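Local coordinates for aldose 1-epimerase (Escherichia coli, PDB 3NRE), which probably interconverts the alpha and beta anomers of aldose sugars, as a putative aldose 1-epimerase of the galactose mutarotase superfamily, at residues A205-I213 against A221-P229. Residues are numbered along the deposited sequence; the frame is centred on the assembly and turned at random. Where two conformers were deposited one is given.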
# COMPACT_ATOMS: atom_id res chain seq x y z
N ALA A 205 12.16 3.40 7.86
CA ALA A 205 13.14 3.67 6.80
C ALA A 205 14.22 2.62 6.83
O ALA A 205 14.34 1.82 7.78
CB ALA A 205 13.80 5.05 7.00
N GLY A 206 15.03 2.60 5.78
CA GLY A 206 16.14 1.66 5.71
C GLY A 206 15.77 0.25 5.29
O GLY A 206 16.53 -0.67 5.47
N TRP A 207 14.62 0.11 4.64
CA TRP A 207 14.12 -1.18 4.25
C TRP A 207 14.77 -1.60 2.95
O TRP A 207 15.19 -0.74 2.16
CB TRP A 207 12.62 -1.08 4.05
CG TRP A 207 11.92 -2.36 3.85
CD1 TRP A 207 12.16 -3.54 4.47
CD2 TRP A 207 10.73 -2.55 3.06
NE1 TRP A 207 11.24 -4.48 4.06
CE2 TRP A 207 10.36 -3.90 3.19
CE3 TRP A 207 9.98 -1.72 2.22
CZ2 TRP A 207 9.25 -4.43 2.54
CZ3 TRP A 207 8.90 -2.23 1.58
CH2 TRP A 207 8.56 -3.59 1.71
N ASN A 208 14.83 -2.92 2.75
CA ASN A 208 15.36 -3.53 1.53
C ASN A 208 14.27 -4.07 0.59
O ASN A 208 14.55 -4.83 -0.32
CB ASN A 208 16.35 -4.65 1.87
CG ASN A 208 15.71 -5.83 2.63
OD1 ASN A 208 14.54 -5.79 3.06
ND2 ASN A 208 16.49 -6.90 2.78
N GLY A 209 13.02 -3.66 0.81
CA GLY A 209 11.92 -4.06 0.01
C GLY A 209 11.44 -5.49 0.19
O GLY A 209 10.70 -5.94 -0.64
N GLN A 210 11.94 -6.21 1.21
CA GLN A 210 11.57 -7.59 1.42
C GLN A 210 11.01 -7.78 2.83
O GLN A 210 11.58 -7.26 3.83
CB GLN A 210 12.78 -8.53 1.21
CG GLN A 210 13.43 -8.35 -0.16
CD GLN A 210 14.52 -9.38 -0.44
OE1 GLN A 210 14.42 -10.53 -0.03
NE2 GLN A 210 15.56 -8.96 -1.13
N ALA A 211 9.94 -8.55 2.93
CA ALA A 211 9.34 -8.81 4.22
C ALA A 211 8.87 -10.25 4.31
O ALA A 211 8.63 -10.92 3.32
CB ALA A 211 8.17 -7.85 4.48
N ARG A 212 8.75 -10.71 5.53
CA ARG A 212 8.21 -12.04 5.79
C ARG A 212 7.08 -11.88 6.79
O ARG A 212 7.28 -11.25 7.84
CB ARG A 212 9.33 -12.94 6.31
CG ARG A 212 8.94 -14.34 6.53
CD ARG A 212 10.16 -15.18 6.84
NE ARG A 212 9.74 -16.47 7.35
CZ ARG A 212 9.41 -17.53 6.60
NH1 ARG A 212 9.48 -17.49 5.27
NH2 ARG A 212 9.04 -18.66 7.20
N ILE A 213 5.88 -12.37 6.44
CA ILE A 213 4.76 -12.37 7.34
C ILE A 213 4.52 -13.84 7.74
O ILE A 213 4.08 -14.61 6.90
CB ILE A 213 3.49 -11.78 6.67
CG1 ILE A 213 3.65 -10.29 6.33
CG2 ILE A 213 2.27 -11.93 7.54
CD1 ILE A 213 4.27 -10.02 4.96
N ALA A 221 3.85 -18.94 5.72
CA ALA A 221 4.37 -17.58 5.75
C ALA A 221 4.11 -17.00 4.36
O ALA A 221 3.99 -17.75 3.39
CB ALA A 221 5.86 -17.56 6.05
N ILE A 222 4.05 -15.68 4.29
CA ILE A 222 3.98 -14.94 3.03
C ILE A 222 5.26 -14.16 2.90
O ILE A 222 5.66 -13.49 3.85
CB ILE A 222 2.81 -13.92 3.00
CG1 ILE A 222 1.48 -14.65 3.02
CG2 ILE A 222 2.91 -13.00 1.78
CD1 ILE A 222 0.32 -13.77 2.68
N ILE A 223 5.89 -14.28 1.73
CA ILE A 223 7.14 -13.61 1.41
C ILE A 223 6.78 -12.48 0.48
O ILE A 223 6.29 -12.69 -0.63
CB ILE A 223 8.14 -14.49 0.65
CG1 ILE A 223 8.62 -15.65 1.51
CG2 ILE A 223 9.32 -13.66 0.10
CD1 ILE A 223 9.25 -15.23 2.76
N MSE A 224 7.04 -11.28 0.96
CA MSE A 224 6.79 -10.04 0.20
C MSE A 224 8.11 -9.55 -0.39
O MSE A 224 9.11 -9.41 0.34
CB MSE A 224 6.18 -8.93 1.09
CG MSE A 224 6.15 -7.52 0.41
SE MSE A 224 5.30 -5.97 1.32
CE MSE A 224 3.63 -6.68 1.85
N GLU A 225 8.10 -9.27 -1.70
CA GLU A 225 9.25 -8.73 -2.43
C GLU A 225 8.79 -7.60 -3.34
O GLU A 225 7.72 -7.65 -3.93
CB GLU A 225 9.95 -9.79 -3.30
CG GLU A 225 10.62 -10.85 -2.49
CD GLU A 225 11.44 -11.85 -3.33
OE1 GLU A 225 11.99 -11.49 -4.40
OE2 GLU A 225 11.52 -13.01 -2.88
N THR A 226 9.56 -6.52 -3.38
CA THR A 226 9.24 -5.39 -4.25
C THR A 226 10.37 -5.15 -5.26
O THR A 226 11.60 -5.37 -4.97
CB THR A 226 9.01 -4.10 -3.45
OG1 THR A 226 10.13 -3.93 -2.55
CG2 THR A 226 7.64 -4.14 -2.68
N THR A 227 9.99 -4.69 -6.45
CA THR A 227 10.98 -4.37 -7.52
C THR A 227 10.56 -3.11 -8.25
O THR A 227 9.47 -3.05 -8.79
CB THR A 227 11.07 -5.48 -8.61
OG1 THR A 227 11.21 -6.75 -7.99
CG2 THR A 227 12.26 -5.25 -9.53
N PRO A 228 11.40 -2.06 -8.23
CA PRO A 228 12.65 -1.85 -7.48
C PRO A 228 12.41 -1.98 -5.97
O PRO A 228 11.25 -1.85 -5.53
CB PRO A 228 13.05 -0.42 -7.82
CG PRO A 228 12.25 -0.09 -9.07
CD PRO A 228 10.99 -0.86 -8.97
N PRO A 229 13.45 -2.29 -5.20
CA PRO A 229 13.24 -2.46 -3.77
C PRO A 229 12.68 -1.17 -3.18
O PRO A 229 13.22 -0.09 -3.39
CB PRO A 229 14.64 -2.79 -3.22
CG PRO A 229 15.49 -3.10 -4.42
CD PRO A 229 14.86 -2.46 -5.61
O HOH W 1 12.92 -6.74 -2.87
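The carbonyl oxygen of Gly209 accepts from three donors: Thr226 OG1 donates to Gly209 O over 2.8 Å, in the carbonyl plane on a lone pair, while Thr226 N and a water that also donates to Thr226 O add weak bonds. A chi1 of 51° turns OG1 toward Gly209 O and also lets it hydrogen-bond with Ala230 N. A valine here would remove the hydroxyl and would probably leave Gly209 O with the weaker Thr226 N and water bonds and Ala230 N without this partner. Beyond this end the segments run as an antiparallel hairpin, Ala211 and Met224 exchanging two backbone bonds and Ile213 and Ile222 two more. Met224, present as selenomethionine, has CG anti to the backbone N (chi1 169°) and chi2 also extended, and in the conformer given SE reaches the edge of the Trp207 ring, 4.1 Å from CH2, in a Met-aromatic contact. On the opposite face of the sheet, in the Arg212 conformer given, Ala221 CB lies over the guanidinium and Ile223 CD1 meets its edge; Arg212 NE and NH1 form salt bridges with Glu214 and Glu289. The hairpin lies inside a large antiparallel sheet, between strands 279-290 and 159-162, and its Ile213, Ile222 and Met224 pack on Phe152 of strand 142-153.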